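Local coordinates for LysM domain protein (Mycobacterium smegmatis, PDB 4OIT) that binds mannose as a lectin of the beta-prism II fold and assembles as a domain-swapped dimer, at residues B[9-17]-B[26-34]. Sequence-based numbering, arbitrary orientation.
Sequences QKLERGGSL and LTLQDDGNL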
ATOM      1  N   GLN B   9      -1.842   3.864  17.423  1.00 23.46           N
ATOM      2  CA  GLN B   9      -1.016   4.976  16.937  1.00 23.56           C
ATOM      3  C   GLN B   9      -0.003   4.525  15.897  1.00 23.62           C
ATOM      4  O   GLN B   9       0.182   3.331  15.667  1.00 23.83           O
ATOM      5  CB  GLN B   9      -0.276   5.655  18.088  1.00 23.17           C
ATOM      6  CG  GLN B   9      -1.154   6.521  18.969  1.00 23.03           C
ATOM      7  CD  GLN B   9      -0.351   7.555  19.727  1.00 22.72           C
ATOM      8  OE1 GLN B   9      -0.155   7.435  20.932  1.00 22.62           O
ATOM      9  NE2 GLN B   9       0.141   8.565  19.018  1.00 22.76           N
ATOM     10  N   LYS B  10       0.651   5.498  15.272  1.00 24.03           N
ATOM     11  CA  LYS B  10       1.679   5.219  14.281  1.00 24.35           C
ATOM     12  C   LYS B  10       2.671   6.361  14.131  1.00 24.76           C
ATOM     13  O   LYS B  10       2.339   7.522  14.371  1.00 24.81           O
ATOM     14  CB  LYS B  10       1.029   4.947  12.924  1.00 24.35           C
ATOM     15  CG  LYS B  10       0.289   6.139  12.338  1.00 24.31           C
ATOM     16  CD  LYS B  10      -0.382   5.784  11.025  1.00 24.40           C
ATOM     17  CE  LYS B  10      -1.335   6.880  10.583  1.00 24.48           C
ATOM     18  NZ  LYS B  10      -2.104   6.493   9.370  1.00 24.63           N
ATOM     19  N   LEU B  11       3.895   6.009  13.747  1.00 25.14           N
ATOM     20  CA  LEU B  11       4.821   6.961  13.150  1.00 25.57           C
ATOM     21  C   LEU B  11       4.581   6.913  11.654  1.00 26.22           C
ATOM     22  O   LEU B  11       4.514   5.835  11.072  1.00 26.46           O
ATOM     23  CB  LEU B  11       6.281   6.597  13.429  1.00 25.40           C
ATOM     24  CG  LEU B  11       6.824   6.729  14.849  1.00 25.13           C
ATOM     25  CD1 LEU B  11       8.308   6.402  14.850  1.00 25.18           C
ATOM     26  CD2 LEU B  11       6.583   8.113  15.427  1.00 25.21           C
ATOM     27  N   GLU B  12       4.432   8.078  11.039  1.00 27.44           N
ATOM     28  CA  GLU B  12       4.375   8.181   9.583  1.00 28.22           C
ATOM     29  C   GLU B  12       5.764   8.581   9.091  1.00 28.44           C
ATOM     30  O   GLU B  12       6.673   8.775   9.901  1.00 28.15           O
ATOM     31  CB  GLU B  12       3.302   9.189   9.169  1.00 28.70           C
ATOM     32  CG  GLU B  12       1.885   8.701   9.461  1.00 29.06           C
ATOM     33  CD  GLU B  12       0.907   9.825   9.771  1.00 29.47           C
ATOM     34  OE1 GLU B  12       1.176  10.630  10.693  1.00 29.45           O
ATOM     35  OE2 GLU B  12      -0.144   9.899   9.100  1.00 29.49           O
ATOM     36  N   ARG B  13       5.935   8.683   7.774  1.00 29.03           N
ATOM     37  CA  ARG B  13       7.238   9.026   7.190  1.00 29.46           C
ATOM     38  C   ARG B  13       7.752  10.359   7.712  1.00 28.81           C
ATOM     39  O   ARG B  13       7.091  11.384   7.564  1.00 28.78           O
ATOM     40  CB  ARG B  13       7.156   9.105   5.666  1.00 30.50           C
ATOM     41  CG  ARG B  13       6.733   7.814   4.987  1.00 31.49           C
ATOM     42  CD  ARG B  13       7.543   7.558   3.725  1.00 32.56           C
ATOM     43  NE  ARG B  13       7.603   8.721   2.840  1.00 33.58           N
ATOM     44  CZ  ARG B  13       8.297   8.772   1.704  1.00 34.70           C
ATOM     45  NH1 ARG B  13       8.998   7.720   1.288  1.00 35.05           N
ATOM     46  NH2 ARG B  13       8.287   9.882   0.973  1.00 35.07           N
ATOM     47  N   GLY B  14       8.938  10.335   8.314  1.00 28.47           N
ATOM     48  CA  GLY B  14       9.525  11.523   8.938  1.00 28.08           C
ATOM     49  C   GLY B  14       9.117  11.708  10.390  1.00 28.25           C
ATOM     50  O   GLY B  14       9.609  12.613  11.066  1.00 28.85           O
ATOM     51  N   GLY B  15       8.217  10.852  10.872  1.00 27.98           N
ATOM     52  CA  GLY B  15       7.732  10.918  12.248  1.00 27.86           C
ATOM     53  C   GLY B  15       8.755  10.354  13.212  1.00 27.92           C
ATOM     54  O   GLY B  15       9.491   9.424  12.874  1.00 27.83           O
ATOM     55  N   SER B  16       8.798  10.918  14.417  1.00 27.69           N
ATOM     56  CA  SER B  16       9.795  10.532  15.410  1.00 27.53           C
ATOM     57  C   SER B  16       9.195  10.356  16.795  1.00 27.44           C
ATOM     58  O   SER B  16       8.264  11.066  17.177  1.00 26.90           O
ATOM     59  CB  SER B  16      10.906  11.583  15.491  1.00 27.44           C
ATOM     60  OG  SER B  16      11.634  11.664  14.279  1.00 27.87           O
ATOM     61  N   LEU B  17       9.727   9.379  17.526  1.00 27.10           N
ATOM     62  CA  LEU B  17       9.627   9.352  18.978  1.00 27.04           C
ATOM     63  C   LEU B  17      10.955   9.839  19.528  1.00 27.24           C
ATOM     64  O   LEU B  17      12.003   9.615  18.919  1.00 27.41           O
ATOM     65  CB  LEU B  17       9.344   7.943  19.504  1.00 26.87           C
ATOM     66  CG  LEU B  17       7.938   7.366  19.322  1.00 26.93           C
ATOM     67  CD1 LEU B  17       7.817   6.089  20.144  1.00 26.90           C
ATOM     68  CD2 LEU B  17       6.852   8.361  19.713  1.00 26.63           C
ATOM     69  N   LEU B  26      13.907   7.852  18.000  1.00 27.56           N
ATOM     70  CA  LEU B  26      13.462   6.787  17.091  1.00 26.75           C
ATOM     71  C   LEU B  26      12.686   7.403  15.925  1.00 26.48           C
ATOM     72  O   LEU B  26      11.604   7.959  16.121  1.00 26.43           O
ATOM     73  CB  LEU B  26      12.579   5.783  17.837  1.00 26.51           C
ATOM     74  CG  LEU B  26      12.024   4.605  17.025  1.00 26.43           C
ATOM     75  CD1 LEU B  26      13.124   3.608  16.686  1.00 26.22           C
ATOM     76  CD2 LEU B  26      10.900   3.918  17.786  1.00 26.53           C
ATOM     77  N   THR B  27      13.235   7.288  14.718  1.00 25.94           N
ATOM     78  CA  THR B  27      12.681   7.952  13.536  1.00 25.39           C
ATOM     79  C   THR B  27      12.406   6.970  12.402  1.00 25.28           C
ATOM     80  O   THR B  27      13.299   6.230  11.981  1.00 24.86           O
ATOM     81  CB  THR B  27      13.651   9.031  13.010  1.00 25.40           C
ATOM     82  OG1 THR B  27      13.961   9.954  14.062  1.00 25.69           O
ATOM     83  CG2 THR B  27      13.049   9.797  11.825  1.00 25.36           C
ATOM     84  N   LEU B  28      11.168   6.967  11.913  1.00 25.26           N
ATOM     85  CA  LEU B  28      10.852   6.306  10.652  1.00 25.28           C
ATOM     86  C   LEU B  28      11.246   7.258   9.531  1.00 25.49           C
ATOM     87  O   LEU B  28      10.593   8.281   9.312  1.00 25.76           O
ATOM     88  CB  LEU B  28       9.367   5.944  10.555  1.00 25.34           C
ATOM     89  CG  LEU B  28       8.914   5.272   9.246  1.00 25.24           C
ATOM     90  CD1 LEU B  28       9.811   4.103   8.863  1.00 25.23           C
ATOM     91  CD2 LEU B  28       7.470   4.802   9.354  1.00 25.13           C
ATOM     92  N   GLN B  29      12.327   6.918   8.836  1.00 25.14           N
ATOM     93  CA  GLN B  29      12.907   7.792   7.821  1.00 25.03           C
ATOM     94  C   GLN B  29      12.169   7.677   6.486  1.00 24.76           C
ATOM     95  O   GLN B  29      11.289   6.829   6.317  1.00 24.33           O
ATOM     96  CB  GLN B  29      14.387   7.457   7.627  1.00 25.22           C
ATOM     97  CG  GLN B  29      15.203   7.484   8.915  1.00 25.53           C
ATOM     98  CD  GLN B  29      16.705   7.358   8.697  1.00 25.72           C
ATOM     99  OE1 GLN B  29      17.491   7.887   9.483  1.00 26.94           O
ATOM    100  NE2 GLN B  29      17.114   6.652   7.646  1.00 25.31           N
ATOM    101  N   ASP B  30      12.543   8.546   5.550  1.00 24.56           N
ATOM    102  CA  ASP B  30      12.003   8.532   4.187  1.00 24.34           C
ATOM    103  C   ASP B  30      12.451   7.322   3.364  1.00 23.57           C
ATOM    104  O   ASP B  30      11.749   6.910   2.440  1.00 23.13           O
ATOM    105  CB  ASP B  30      12.387   9.818   3.441  1.00 24.89           C
ATOM    106  CG  ASP B  30      11.481  10.992   3.778  1.00 25.37           C
ATOM    107  OD1 ASP B  30      10.472  10.802   4.496  1.00 25.89           O
ATOM    108  OD2 ASP B  30      11.777  12.114   3.314  1.00 25.71           O
ATOM    109  N   ASP B  31      13.614   6.761   3.693  1.00 22.99           N
ATOM    110  CA  ASP B  31      14.133   5.582   2.982  1.00 22.78           C
ATOM    111  C   ASP B  31      13.504   4.261   3.456  1.00 22.60           C
ATOM    112  O   ASP B  31      13.847   3.195   2.951  1.00 22.50           O
ATOM    113  CB  ASP B  31      15.669   5.515   3.058  1.00 22.77           C
ATOM    114  CG  ASP B  31      16.195   5.237   4.464  1.00 22.82           C
ATOM    115  OD1 ASP B  31      15.395   5.090   5.415  1.00 22.63           O
ATOM    116  OD2 ASP B  31      17.433   5.168   4.613  1.00 22.84           O
ATOM    117  N   GLY B  32      12.602   4.338   4.432  1.00 22.53           N
ATOM    118  CA  GLY B  32      11.868   3.170   4.916  1.00 22.51           C
ATOM    119  C   GLY B  32      12.435   2.564   6.186  1.00 22.25           C
ATOM    120  O   GLY B  32      11.789   1.729   6.818  1.00 22.08           O
ATOM    121  N   ASN B  33      13.642   2.978   6.565  1.00 22.21           N
ATOM    122  CA  ASN B  33      14.305   2.424   7.739  1.00 22.37           C
ATOM    123  C   ASN B  33      13.810   3.081   9.025  1.00 22.61           C
ATOM    124  O   ASN B  33      13.757   4.308   9.125  1.00 22.27           O
ATOM    125  CB  ASN B  33      15.823   2.574   7.615  1.00 22.34           C
ATOM    126  CG  ASN B  33      16.590   1.545   8.434  1.00 22.68           C
ATOM    127  OD1 ASN B  33      16.009   0.619   9.013  1.00 22.70           O
ATOM    128  ND2 ASN B  33      17.911   1.699   8.480  1.00 22.65           N
ATOM    129  N   LEU B  34      13.428   2.254   9.994  1.00 23.12           N
ATOM    130  CA  LEU B  34      13.109   2.725  11.335  1.00 23.56           C
ATOM    131  C   LEU B  34      14.402   2.738  12.140  1.00 24.23           C
ATOM    132  O   LEU B  34      14.909   1.686  12.518  1.00 24.14           O
ATOM    133  CB  LEU B  34      12.080   1.812  12.006  1.00 23.37           C
ATOM    134  CG  LEU B  34      11.689   2.227  13.429  1.00 23.39           C
ATOM    135  CD1 LEU B  34      10.873   3.513  13.410  1.00 23.28           C
ATOM    136  CD2 LEU B  34      10.926   1.114  14.132  1.00 23.41           C
TER
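Leu17 and Leu26 form an antiparallel hydrogen-bonded pair in a hairpin of a beta-prism II domain, where strands 16-18 and 24-28 lie side by side in one sheet. Leu17 N gives its hydrogen to Leu26 O at 2.7 Å, in the carbonyl plane, and Leu26 N answers to Leu17 O, tilted from that plane. Backbone bonds continue beyond the start of strand 16-18: Leu28 N bonds to Gly15 O, and Gly14 N to Leu28 O at 2.8 Å. A type II turn from Glu12 to Gly15 carries the chain from strand 10-12, part of another sheet of the prism, into this hairpin, so the contact joins two of its sheets. Leu28 can be followed outward: CB lies 4.0 Å from Glu12 O and 4.3 Å from Leu11 CB; CG, anti to the backbone N (chi1 178°), carries CD2 to within 3.6 Å of Leu11 O. The side chain also touches Val53 of the adjoining strand 53-58. Leu11 sends CD1 across Leu34 at about a right angle, with the two CD1 atoms 4.1 Å apart, while Leu5 packs on both Leu11 and Leu17. Leu26 packs on Leu36 of the same chain and on Leu94 of the second subunit. At the turn end Arg13, its chain bent at chi2 and chi3, has Asp30 OD1 over one guanidinium face, displaced toward the rim; the flat groups are 25° apart, and the long salt bridge, Arg13 NE to Asp30 OD1 at 3.9 Å, rests on charge alone, as no N-H is aimed at the oxygen. On the sheet face away from Leu17 and Leu26, the neighbouring non-hydrogen-bonded pair joins its hydroxyls, Ser16 OG lying 2.9 Å from Thr27 OG1 and also against Thr27 CG2.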